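Local coordinates for enoyl-acyl carrier protein reductase (Uncultured bacterium, PDB 6KIA) that probably reduces the enoyl group carried on acyl carrier protein with NADH, as an enoyl-acyl carrier protein reductase of bacterial fatty acid synthesis, at residues A221-R224 against A225-K229; R185-S188 against S189-L193; A75-G78 against G79-N83; A143-D146 against G147-D151. All coordinates share one frame; numbering follows the deposited sequence.

Contact 1: residues A221-R224 against A225-K229; sequences AAIR and ARLEK
I223 and L227 lie side by side one turn apart and point the same way. The meeting is made by single methyls: I223 CG2 is 3.9 Å from L227 CD1. With chi1 at -66° the CG2 branch of I223 lies anti to the backbone N, on the side of L227. L227 CG is also 3.3 Å from I223 O. On another face R224 and E228 run alongside each other. Here the aliphatic part of the arginine is touched, with R224 CG 3.6 Å from E228 OE2. The guanidinium and carboxylate planes are 64° apart, and R224 NE stays 4.8 Å from E228 OE2. The charges may attract across this gap, but they do not form a salt bridge. R224 NH1 is bonded instead to Y236 OH and I217 O.

This is i to i+4 packing within helix 221-229, which precedes strand 234-240 of the Rossmann-type core. Four successive backbone bonds hold the turns together. A225 N donates to A221 O and R226 N to A222 O. L227 N reaches I223 O at 2.9 Å, and E228 N reaches R224 O at 2.9 Å.

R226 swings past I223. Its chain is extended as far as CD and then bends at chi3 (67°), and NH2 comes obliquely to I223 CG2 at 4.4 Å. The same guanidinium makes salt bridges to D146 and D151, which fix its position beside the isoleucine.

Contact 2: residues R185-S188 against S189-L193; sequences RFLS and SSALL
S188 turns its hydroxyl between its own backbone N and carbonyl carbon (chi1 87°), and this aims OG at the start of the helix that follows. L187 has CG anti to the backbone N, and its CD1 methyl meets A191 CB. S188 is the N-cap of helix 189-194. Its OG accepts from A191 N at 3.2 Å, with an N-H...O angle of 145°, so the bond is moderately bent. The same N-H also makes a weak bond to S188 O at 3.0 Å, where the angle falls to 133°. One amide is thus shared between the side chain and the carbonyl of the same serine. The CB of S190 packs against the cap hydroxyl, 3.5 Å from S188 OG.

The apolar part lies next to the cap. L187 CD1 is 3.7 Å from A191 CB, and A191 CB is also 3.3 Å from S188 O. L187 continues onto I174 and R177 of helix 169-180, so the short loop is packed against the preceding helix. S189 N is bonded to N368 OD1.

The first amides of a helix have no carbonyl of a preceding turn to bond to. Here S188 supplies an acceptor to A191 and N368 supplies one to S189. The partial positive charge of the helix start probably favours both oxygens.

Contact 3: residues A75-G78 against G79-N83; sequences ANLG and GRIIN
L77 and I81 make an apolar contact across the short G78-G79 link that joins helix 67-77 to strand 80-83. This is an alpha-to-beta connection of the Rossmann-type fold, and strand 80-83 enters the parallel part of the sheet beside strand 47-56. The two side chains cross obliquely, with L77 CD2 3.9 Å from I81 CG1. L77 CG is anti to the backbone N (chi1 179°), which sends the branch from the last turn of the helix toward the strand. I81 answers with its CG1 arm, whose end, CD1, lies 4.1 Å from L77 CB.

G78 leaves the helix with positive phi (81°), and G79 is almost fully extended. The chain changes direction over these two glycines. Both side chains are buried: L77 also rests on I48 and I81 on T52, both of strand 47-56, and I81 meets L70 and A73 of the helix. The backbone N of I81 is taken by E74 OE2 of the same helix. A bound NADH lies about 9 Å from the L77 side chain, too far for contact. L77 CD2 also touches the strand backbone, 3.7 Å from R80 O.

Contact 4: residues A143-D146 against G147-D151; sequences AELD and GMIPD
E144 meets M148 one turn on, and the methionine chain passes across the glutamate. The touching atoms are E144 CG and the terminal methyl, M148 CE, 3.4 Å apart. M148 CG is anti to the carbonyl carbon (chi1 -50°) and the chain is extended beyond it, which takes CE back to E144. This also brings M148 CE 3.5 Å from E144 O. The carboxylate of E144 is held by R80 in a salt bridge. The carbonyl of E144 takes a weak bond from G147 N.

L145 comes next. Its CG is 3.6 Å from I149 CD1, and both its methyls lie near the same atom, so the isoleucine tip sits against the fork of the leucine. L145 O accepts from M148 N at 2.8 Å. The donor stands well above the carbonyl plane, 59° out of it. I149 N adds a weak bond to L145 O.

D146 begins a type I beta turn that ends at I149. I149 N bonds weakly to D146 O at 3.4 Å, though the N-H points fairly straight at it (160°). The long helix 120-146 thus gives way to the loop leading to strand 155-159. I149 O accepts from R226 of helix 221-229. L145 packs on I223 of that helix, on V23 of strand 21-25 and on I82 of strand 80-83, while I149 rests on V21 and L227.

In the fold
From the N terminus the contacts follow in series as 3, 4, 2 and 1, and none nests in or crosses another. Each joins consecutive segments. Contact 3 links helix 67-77 to strand 80-83. Contact 4 ends helix 120-146, and it touches contact 3 through R80. Contact 2 starts helix 189-194 and lies alone on the opposite side of the chain's centre from the other three. Contact 1 joins two turns of one helix, 221-229, and touches contact 4 through R226. Contact 4 thus lies between strand 80-83 and helix 221-229, and its centre is about 10 Å from that of contact 1.

Contact 1: residues A221-R224 against A225-K229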
ATOM      1  N   ALA A 221      16.267  11.613 -12.080  1.00 24.83           N
ATOM      2  CA  ALA A 221      17.111  11.147 -13.180  1.00 26.19           C
ATOM      3  C   ALA A 221      18.529  11.695 -13.130  1.00 25.14           C
ATOM      4  O   ALA A 221      19.477  10.957 -13.409  1.00 25.21           O
ATOM      5  CB  ALA A 221      16.470  11.510 -14.536  1.00 26.49           C
ATOM      6  N   ALA A 222      18.675  12.979 -12.800  1.00 24.25           N
ATOM      7  CA  ALA A 222      19.997  13.617 -12.761  1.00 28.39           C
ATOM      8  C   ALA A 222      20.842  13.019 -11.646  1.00 28.63           C
ATOM      9  O   ALA A 222      22.028  12.710 -11.829  1.00 28.23           O
ATOM     10  CB  ALA A 222      19.869  15.111 -12.585  1.00 24.91           C
ATOM     11  N   ILE A 223      20.219  12.848 -10.483  1.00 27.71           N
ATOM     12  CA  ILE A 223      20.884  12.178  -9.374  1.00 25.73           C
ATOM     13  C   ILE A 223      21.318  10.768  -9.765  1.00 24.57           C
ATOM     14  O   ILE A 223      22.464  10.363  -9.523  1.00 24.73           O
ATOM     15  CB  ILE A 223      19.950  12.101  -8.129  1.00 23.25           C
ATOM     16  CG1 ILE A 223      19.678  13.503  -7.583  1.00 25.11           C
ATOM     17  CG2 ILE A 223      20.571  11.232  -7.058  1.00 27.41           C
ATOM     18  CD1 ILE A 223      18.592  13.550  -6.494  1.00 27.67           C
ATOM     19  N   ARG A 224      20.382  10.011 -10.337  1.00 23.63           N
ATOM     20  CA  ARG A 224      20.630   8.640 -10.788  1.00 23.43           C
ATOM     21  C   ARG A 224      21.847   8.581 -11.718  1.00 25.47           C
ATOM     22  O   ARG A 224      22.739   7.749 -11.538  1.00 26.09           O
ATOM     23  CB  ARG A 224      19.383   8.047 -11.469  1.00 25.08           C
ATOM     24  CG  ARG A 224      19.569   6.606 -11.885  1.00 24.27           C
ATOM     25  CD  ARG A 224      18.253   5.958 -12.368  1.00 26.65           C
ATOM     26  NE  ARG A 224      17.753   6.532 -13.618  1.00 27.56           N
ATOM     27  CZ  ARG A 224      16.694   7.335 -13.710  1.00 30.54           C
ATOM     28  NH1 ARG A 224      16.010   7.673 -12.619  1.00 25.66           N
ATOM     29  NH2 ARG A 224      16.316   7.808 -14.895  1.00 27.53           N
ATOM     30  N   ALA A 225      21.836   9.425 -12.743  1.00 27.97           N
ATOM     31  CA  ALA A 225      22.941   9.467 -13.698  1.00 31.50           C
ATOM     32  C   ALA A 225      24.280   9.766 -13.016  1.00 26.11           C
ATOM     33  O   ALA A 225      25.293   9.113 -13.296  1.00 27.41           O
ATOM     34  CB  ALA A 225      22.664  10.490 -14.767  1.00 28.74           C
ATOM     35  N   ARG A 226      24.282  10.733 -12.103  1.00 25.51           N
ATOM     36  CA  ARG A 226      25.542  11.132 -11.489  1.00 26.00           C
ATOM     37  C   ARG A 226      26.081  10.002 -10.598  1.00 25.79           C
ATOM     38  O   ARG A 226      27.293   9.713 -10.592  1.00 27.93           O
ATOM     39  CB  ARG A 226      25.378  12.446 -10.706  1.00 28.70           C
ATOM     40  CG  ARG A 226      26.515  12.756  -9.719  1.00 24.68           C
ATOM     41  CD  ARG A 226      26.320  14.078  -8.987  1.00 20.49           C
ATOM     42  NE  ARG A 226      25.174  14.076  -8.076  1.00 29.82           N
ATOM     43  CZ  ARG A 226      25.224  13.597  -6.839  1.00 26.96           C
ATOM     44  NH1 ARG A 226      26.357  13.065  -6.387  1.00 28.19           N
ATOM     45  NH2 ARG A 226      24.145  13.631  -6.062  1.00 35.08           N
ATOM     46  N   LEU A 227      25.177   9.328  -9.886  1.00 22.61           N
ATOM     47  CA  LEU A 227      25.592   8.223  -9.033  1.00 20.63           C
ATOM     48  C   LEU A 227      26.061   7.010  -9.831  1.00 22.46           C
ATOM     49  O   LEU A 227      27.033   6.352  -9.479  1.00 29.56           O
ATOM     50  CB  LEU A 227      24.436   7.802  -8.099  1.00 21.71           C
ATOM     51  CG  LEU A 227      23.979   8.849  -7.070  1.00 26.52           C
ATOM     52  CD1 LEU A 227      22.880   8.254  -6.184  1.00 21.97           C
ATOM     53  CD2 LEU A 227      25.127   9.379  -6.219  1.00 29.17           C
ATOM     54  N   GLU A 228      25.341   6.696 -10.894  1.00 26.12           N
ATOM     55  CA  GLU A 228      25.651   5.552 -11.714  1.00 27.63           C
ATOM     56  C   GLU A 228      27.004   5.765 -12.395  1.00 34.67           C
ATOM     57  O   GLU A 228      27.786   4.829 -12.536  1.00 35.40           O
ATOM     58  CB  GLU A 228      24.514   5.311 -12.706  1.00 34.79           C
ATOM     59  CG  GLU A 228      23.422   4.453 -12.064  1.00 41.03           C
ATOM     60  CD  GLU A 228      22.241   4.165 -12.962  1.00 46.39           C
ATOM     61  OE1 GLU A 228      22.246   4.617 -14.127  1.00 51.57           O
ATOM     62  OE2 GLU A 228      21.304   3.480 -12.486  1.00 46.68           O
ATOM     63  N   LYS A 229      27.282   7.009 -12.768  1.00 32.81           N
ATOM     64  CA  LYS A 229      28.562   7.349 -13.381  1.00 34.01           C
ATOM     65  C   LYS A 229      29.706   7.440 -12.362  1.00 38.51           C
ATOM     66  O   LYS A 229      30.875   7.419 -12.750  1.00 45.09           O
ATOM     67  CB  LYS A 229      28.431   8.659 -14.161  1.00 32.52           C
ATOM     68  CG  LYS A 229      27.869   8.451 -15.565  1.00 38.92           C
ATOM     69  CD  LYS A 229      27.450   9.754 -16.224  1.00 43.03           C
ATOM     70  CE  LYS A 229      26.942   9.509 -17.641  1.00 50.21           C
ATOM     71  NZ  LYS A 229      27.972   8.860 -18.508  1.00 55.39           N
TER

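Contact 2: residues R185-S188 against S189-L193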
ATOM      1  N   ARG A 185     -28.874  -2.491   1.696  1.00 41.30           N
ATOM      2  CA  ARG A 185     -27.869  -1.453   1.840  1.00 39.78           C
ATOM      3  C   ARG A 185     -26.629  -1.742   0.980  1.00 34.60           C
ATOM      4  O   ARG A 185     -25.730  -0.900   0.876  1.00 28.36           O
ATOM      5  CB  ARG A 185     -27.487  -1.280   3.312  1.00 46.46           C
ATOM      6  CG  ARG A 185     -27.485   0.177   3.749  1.00 62.11           C
ATOM      7  CD  ARG A 185     -28.904   0.728   3.798  1.00 69.61           C
ATOM      8  NE  ARG A 185     -28.962   2.146   4.158  1.00 78.70           N
ATOM      9  CZ  ARG A 185     -29.011   3.147   3.282  1.00 81.68           C
ATOM     10  NH1 ARG A 185     -29.067   4.402   3.711  1.00 87.52           N
ATOM     11  NH2 ARG A 185     -29.014   2.895   1.981  1.00 78.27           N
ATOM     12  N   PHE A 186     -26.614  -2.900   0.323  1.00 31.71           N
ATOM     13  CA  PHE A 186     -25.540  -3.230  -0.603  1.00 36.78           C
ATOM     14  C   PHE A 186     -25.536  -2.246  -1.767  1.00 35.81           C
ATOM     15  O   PHE A 186     -26.577  -1.877  -2.284  1.00 31.22           O
ATOM     16  CB  PHE A 186     -25.685  -4.657  -1.153  1.00 36.26           C
ATOM     17  CG  PHE A 186     -24.740  -4.961  -2.301  1.00 36.65           C
ATOM     18  CD1 PHE A 186     -23.398  -5.199  -2.065  1.00 34.60           C
ATOM     19  CD2 PHE A 186     -25.195  -4.989  -3.612  1.00 37.63           C
ATOM     20  CE1 PHE A 186     -22.516  -5.466  -3.114  1.00 36.38           C
ATOM     21  CE2 PHE A 186     -24.318  -5.252  -4.668  1.00 38.19           C
ATOM     22  CZ  PHE A 186     -22.978  -5.488  -4.414  1.00 36.15           C
ATOM     23  N   LEU A 187     -24.348  -1.831  -2.178  1.00 29.61           N
ATOM     24  CA  LEU A 187     -24.176  -1.012  -3.373  1.00 30.16           C
ATOM     25  C   LEU A 187     -22.972  -1.549  -4.132  1.00 34.39           C
ATOM     26  O   LEU A 187     -21.900  -1.679  -3.557  1.00 31.57           O
ATOM     27  CB  LEU A 187     -23.966   0.453  -3.000  1.00 33.91           C
ATOM     28  CG  LEU A 187     -23.888   1.474  -4.134  1.00 34.56           C
ATOM     29  CD1 LEU A 187     -25.133   1.439  -5.001  1.00 35.36           C
ATOM     30  CD2 LEU A 187     -23.680   2.855  -3.534  1.00 37.86           C
ATOM     31  N   SER A 188     -23.148  -1.879  -5.409  1.00 35.02           N
ATOM     32  CA  SER A 188     -22.061  -2.511  -6.146  1.00 39.48           C
ATOM     33  C   SER A 188     -20.971  -1.506  -6.480  1.00 30.34           C
ATOM     34  O   SER A 188     -21.247  -0.318  -6.673  1.00 29.54           O
ATOM     35  CB  SER A 188     -22.573  -3.176  -7.425  1.00 48.01           C
ATOM     36  OG  SER A 188     -22.602  -2.255  -8.503  1.00 55.38           O
ATOM     37  N   SER A 189     -19.741  -2.007  -6.558  1.00 25.54           N
ATOM     38  CA  SER A 189     -18.584  -1.208  -6.950  1.00 27.39           C
ATOM     39  C   SER A 189     -18.809  -0.543  -8.310  1.00 26.71           C
ATOM     40  O   SER A 189     -18.405   0.609  -8.542  1.00 26.62           O
ATOM     41  CB  SER A 189     -17.335  -2.083  -6.988  1.00 31.34           C
ATOM     42  OG  SER A 189     -17.550  -3.227  -7.805  1.00 29.56           O
ATOM     43  N   SER A 190     -19.489  -1.276  -9.189  1.00 30.74           N
ATOM     44  CA  SER A 190     -19.808  -0.811 -10.535  1.00 33.20           C
ATOM     45  C   SER A 190     -20.645   0.460 -10.526  1.00 32.04           C
ATOM     46  O   SER A 190     -20.489   1.313 -11.407  1.00 30.48           O
ATOM     47  CB  SER A 190     -20.529  -1.908 -11.313  1.00 35.61           C
ATOM     48  OG  SER A 190     -19.606  -2.915 -11.685  1.00 46.11           O
ATOM     49  N   ALA A 191     -21.547   0.579  -9.555  1.00 28.46           N
ATOM     50  CA  ALA A 191     -22.382   1.778  -9.435  1.00 28.96           C
ATOM     51  C   ALA A 191     -21.515   3.025  -9.224  1.00 27.44           C
ATOM     52  O   ALA A 191     -21.756   4.087  -9.815  1.00 30.01           O
ATOM     53  CB  ALA A 191     -23.393   1.622  -8.294  1.00 27.42           C
ATOM     54  N   LEU A 192     -20.498   2.901  -8.378  1.00 22.47           N
ATOM     55  CA  LEU A 192     -19.574   4.007  -8.190  1.00 24.51           C
ATOM     56  C   LEU A 192     -18.754   4.247  -9.448  1.00 25.43           C
ATOM     57  O   LEU A 192     -18.634   5.382  -9.928  1.00 27.12           O
ATOM     58  CB  LEU A 192     -18.622   3.734  -7.016  1.00 28.70           C
ATOM     59  CG  LEU A 192     -17.551   4.802  -6.794  1.00 26.30           C
ATOM     60  CD1 LEU A 192     -18.170   6.151  -6.494  1.00 31.53           C
ATOM     61  CD2 LEU A 192     -16.570   4.382  -5.683  1.00 27.59           C
ATOM     62  N   LEU A 193     -18.149   3.181  -9.964  1.00 27.68           N
ATOM     63  CA  LEU A 193     -17.167   3.352 -11.037  1.00 32.68           C
ATOM     64  C   LEU A 193     -17.794   3.855 -12.349  1.00 32.11           C
ATOM     65  O   LEU A 193     -17.117   4.505 -13.148  1.00 34.28           O
ATOM     66  CB  LEU A 193     -16.396   2.048 -11.272  1.00 32.77           C
ATOM     67  CG  LEU A 193     -15.470   1.600 -10.130  1.00 40.70           C
ATOM     68  CD1 LEU A 193     -14.357   0.715 -10.656  1.00 40.94           C
ATOM     69  CD2 LEU A 193     -14.885   2.785  -9.362  1.00 33.88           C
TER

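Contact 3: residues A75-G78 against G79-N83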
ATOM      1  N   ALA A  75      11.647  13.472  13.856  1.00 36.17           N
ATOM      2  CA  ALA A  75      11.872  12.515  14.937  1.00 39.04           C
ATOM      3  C   ALA A  75      11.107  11.223  14.655  1.00 34.93           C
ATOM      4  O   ALA A  75      11.574  10.127  14.956  1.00 39.41           O
ATOM      5  CB  ALA A  75      11.458  13.093  16.260  1.00 46.49           C
ATOM      6  N   ASN A  76       9.925  11.373  14.070  1.00 32.13           N
ATOM      7  CA  ASN A  76       9.109  10.221  13.713  1.00 39.38           C
ATOM      8  C   ASN A  76       9.747   9.384  12.607  1.00 44.16           C
ATOM      9  O   ASN A  76       9.682   8.151  12.626  1.00 43.72           O
ATOM     10  CB  ASN A  76       7.728  10.680  13.261  1.00 30.77           C
ATOM     11  CG  ASN A  76       6.897   9.539  12.702  1.00 43.05           C
ATOM     12  OD1 ASN A  76       6.591   8.584  13.415  1.00 45.22           O
ATOM     13  ND2 ASN A  76       6.513   9.639  11.430  1.00 42.28           N
ATOM     14  N   LEU A  77      10.354  10.062  11.635  1.00 35.59           N
ATOM     15  CA  LEU A  77      11.036   9.385  10.540  1.00 32.00           C
ATOM     16  C   LEU A  77      12.400   8.832  10.963  1.00 33.80           C
ATOM     17  O   LEU A  77      12.827   7.762  10.522  1.00 30.74           O
ATOM     18  CB  LEU A  77      11.211  10.348   9.359  1.00 27.48           C
ATOM     19  CG  LEU A  77      11.941   9.783   8.139  1.00 29.07           C
ATOM     20  CD1 LEU A  77      11.022   8.869   7.376  1.00 24.77           C
ATOM     21  CD2 LEU A  77      12.468  10.891   7.235  1.00 29.84           C
ATOM     22  N   GLY A  78      13.093   9.581  11.817  1.00 38.06           N
ATOM     23  CA  GLY A  78      14.460   9.268  12.205  1.00 36.18           C
ATOM     24  C   GLY A  78      15.474   9.728  11.171  1.00 33.87           C
ATOM     25  O   GLY A  78      16.473   9.061  10.899  1.00 37.26           O
ATOM     26  N   GLY A  79      15.223  10.906  10.614  1.00 31.35           N
ATOM     27  CA  GLY A  79      16.091  11.483   9.612  1.00 30.46           C
ATOM     28  C   GLY A  79      15.557  12.823   9.155  1.00 29.99           C
ATOM     29  O   GLY A  79      14.526  13.292   9.632  1.00 31.51           O
ATOM     30  N   ARG A  80      16.228  13.416   8.182  1.00 29.27           N
ATOM     31  CA  ARG A  80      15.833  14.721   7.679  1.00 22.85           C
ATOM     32  C   ARG A  80      14.614  14.657   6.772  1.00 27.53           C
ATOM     33  O   ARG A  80      14.448  13.714   6.004  1.00 26.73           O
ATOM     34  CB  ARG A  80      16.974  15.366   6.902  1.00 29.78           C
ATOM     35  CG  ARG A  80      18.071  15.973   7.758  1.00 47.46           C
ATOM     36  CD  ARG A  80      18.705  17.122   6.997  1.00 59.02           C
ATOM     37  NE  ARG A  80      17.664  17.917   6.351  1.00 71.25           N
ATOM     38  CZ  ARG A  80      17.849  18.661   5.267  1.00 73.70           C
ATOM     39  NH1 ARG A  80      16.837  19.347   4.751  1.00 70.00           N
ATOM     40  NH2 ARG A  80      19.046  18.718   4.701  1.00 76.68           N
ATOM     41  N   ILE A  81      13.745  15.649   6.903  1.00 24.70           N
ATOM     42  CA  ILE A  81      12.616  15.792   5.994  1.00 22.44           C
ATOM     43  C   ILE A  81      12.828  17.039   5.164  1.00 29.91           C
ATOM     44  O   ILE A  81      13.160  18.094   5.696  1.00 29.36           O
ATOM     45  CB  ILE A  81      11.274  15.827   6.740  1.00 27.37           C
ATOM     46  CG1 ILE A  81      10.833  14.384   6.974  1.00 36.19           C
ATOM     47  CG2 ILE A  81      10.180  16.500   5.918  1.00 26.14           C
ATOM     48  CD1 ILE A  81      10.094  14.163   8.221  1.00 42.87           C
ATOM     49  N   ILE A  82      12.689  16.904   3.849  1.00 25.81           N
ATOM     50  CA  ILE A  82      12.832  18.051   2.956  1.00 24.32           C
ATOM     51  C   ILE A  82      11.506  18.789   2.928  1.00 26.16           C
ATOM     52  O   ILE A  82      10.469  18.212   2.571  1.00 26.04           O
ATOM     53  CB  ILE A  82      13.270  17.610   1.550  1.00 24.73           C
ATOM     54  CG1 ILE A  82      14.662  16.969   1.630  1.00 32.10           C
ATOM     55  CG2 ILE A  82      13.265  18.797   0.578  1.00 28.72           C
ATOM     56  CD1 ILE A  82      15.146  16.359   0.338  1.00 37.70           C
ATOM     57  N   ASN A  83      11.517  20.048   3.364  1.00 25.91           N
ATOM     58  CA  ASN A  83      10.260  20.725   3.675  1.00 25.08           C
ATOM     59  C   ASN A  83       9.626  21.370   2.441  1.00 23.36           C
ATOM     60  O   ASN A  83       9.603  22.592   2.294  1.00 30.49           O
ATOM     61  CB  ASN A  83      10.472  21.784   4.754  1.00 35.53           C
ATOM     62  CG  ASN A  83       9.185  22.161   5.447  1.00 39.31           C
ATOM     63  OD1 ASN A  83       8.116  21.643   5.112  1.00 34.12           O
ATOM     64  ND2 ASN A  83       9.265  23.105   6.380  1.00 34.64           N
TER

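Contact 4: residues A143-D146 against G147-D151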
ATOM      1  N   ALA A 143      16.399  18.777  -6.097  1.00 26.64           N
ATOM      2  CA  ALA A 143      17.469  19.780  -6.078  1.00 26.34           C
ATOM      3  C   ALA A 143      18.134  19.775  -4.715  1.00 30.16           C
ATOM      4  O   ALA A 143      19.377  19.715  -4.617  1.00 31.39           O
ATOM      5  CB  ALA A 143      16.928  21.156  -6.397  1.00 25.81           C
ATOM      6  N   GLU A 144      17.317  19.740  -3.659  1.00 30.67           N
ATOM      7  CA  GLU A 144      17.873  19.717  -2.306  1.00 29.59           C
ATOM      8  C   GLU A 144      18.568  18.385  -1.968  1.00 30.27           C
ATOM      9  O   GLU A 144      19.643  18.358  -1.359  1.00 31.14           O
ATOM     10  CB  GLU A 144      16.779  20.014  -1.285  1.00 33.38           C
ATOM     11  CG  GLU A 144      17.309  20.332   0.093  1.00 46.93           C
ATOM     12  CD  GLU A 144      16.237  20.868   1.017  1.00 57.91           C
ATOM     13  OE1 GLU A 144      15.336  21.578   0.527  1.00 62.15           O
ATOM     14  OE2 GLU A 144      16.291  20.571   2.228  1.00 62.95           O
ATOM     15  N   LEU A 145      17.961  17.281  -2.382  1.00 27.58           N
ATOM     16  CA  LEU A 145      18.488  15.955  -2.116  1.00 22.62           C
ATOM     17  C   LEU A 145      19.823  15.722  -2.827  1.00 29.59           C
ATOM     18  O   LEU A 145      20.698  15.039  -2.306  1.00 29.96           O
ATOM     19  CB  LEU A 145      17.480  14.906  -2.565  1.00 30.75           C
ATOM     20  CG  LEU A 145      17.790  13.457  -2.233  1.00 34.46           C
ATOM     21  CD1 LEU A 145      17.781  13.212  -0.725  1.00 38.08           C
ATOM     22  CD2 LEU A 145      16.782  12.581  -2.959  1.00 30.57           C
ATOM     23  N   ASP A 146      19.958  16.271  -4.032  1.00 26.15           N
ATOM     24  CA  ASP A 146      21.169  16.060  -4.823  1.00 28.45           C
ATOM     25  C   ASP A 146      22.397  16.476  -4.022  1.00 32.50           C
ATOM     26  O   ASP A 146      23.420  15.800  -4.051  1.00 33.80           O
ATOM     27  CB  ASP A 146      21.099  16.836  -6.144  1.00 32.18           C
ATOM     28  CG  ASP A 146      22.318  16.609  -7.009  1.00 42.26           C
ATOM     29  OD1 ASP A 146      22.464  15.492  -7.562  1.00 35.11           O
ATOM     30  OD2 ASP A 146      23.122  17.551  -7.146  1.00 53.31           O
ATOM     31  N   GLY A 147      22.273  17.565  -3.274  1.00 31.54           N
ATOM     32  CA  GLY A 147      23.376  18.061  -2.468  1.00 33.63           C
ATOM     33  C   GLY A 147      23.699  17.192  -1.272  1.00 37.74           C
ATOM     34  O   GLY A 147      24.757  17.330  -0.658  1.00 48.12           O
ATOM     35  N   MET A 148      22.788  16.283  -0.947  1.00 31.15           N
ATOM     36  CA  MET A 148      22.937  15.411   0.213  1.00 29.49           C
ATOM     37  C   MET A 148      23.480  14.011  -0.095  1.00 34.37           C
ATOM     38  O   MET A 148      23.812  13.265   0.823  1.00 43.40           O
ATOM     39  CB  MET A 148      21.580  15.241   0.915  1.00 27.79           C
ATOM     40  CG  MET A 148      20.840  16.521   1.200  1.00 28.30           C
ATOM     41  SD  MET A 148      19.303  16.059   2.041  1.00 44.83           S
ATOM     42  CE  MET A 148      18.339  17.546   1.841  1.00101.41           C
ATOM     43  N   ILE A 149      23.531  13.634  -1.369  1.00 23.38           N
ATOM     44  CA  ILE A 149      23.981  12.303  -1.749  1.00 23.37           C
ATOM     45  C   ILE A 149      25.333  12.414  -2.475  1.00 29.62           C
ATOM     46  O   ILE A 149      25.404  12.896  -3.607  1.00 26.71           O
ATOM     47  CB  ILE A 149      22.935  11.572  -2.634  1.00 27.11           C
ATOM     48  CG1 ILE A 149      21.536  11.666  -2.007  1.00 27.11           C
ATOM     49  CG2 ILE A 149      23.328  10.111  -2.868  1.00 23.22           C
ATOM     50  CD1 ILE A 149      20.459  11.068  -2.876  1.00 27.60           C
ATOM     51  N   PRO A 150      26.424  11.988  -1.815  1.00 23.43           N
ATOM     52  CA  PRO A 150      27.734  12.226  -2.450  1.00 21.73           C
ATOM     53  C   PRO A 150      27.974  11.297  -3.637  1.00 25.79           C
ATOM     54  O   PRO A 150      27.338  10.233  -3.735  1.00 20.72           O
ATOM     55  CB  PRO A 150      28.736  11.947  -1.319  1.00 23.40           C
ATOM     56  CG  PRO A 150      27.994  11.003  -0.365  1.00 25.95           C
ATOM     57  CD  PRO A 150      26.532  11.346  -0.486  1.00 23.57           C
ATOM     58  N   ASP A 151      28.874  11.705  -4.542  1.00 23.66           N
ATOM     59  CA  ASP A 151      29.368  10.801  -5.565  1.00 21.32           C
ATOM     60  C   ASP A 151      29.817   9.507  -4.917  1.00 25.69           C
ATOM     61  O   ASP A 151      30.501   9.523  -3.882  1.00 28.14           O
ATOM     62  CB  ASP A 151      30.576  11.387  -6.329  1.00 21.15           C
ATOM     63  CG  ASP A 151      30.224  12.587  -7.176  1.00 26.52           C
ATOM     64  OD1 ASP A 151      29.029  12.841  -7.376  1.00 25.46           O
ATOM     65  OD2 ASP A 151      31.160  13.275  -7.672  1.00 30.71           O
TER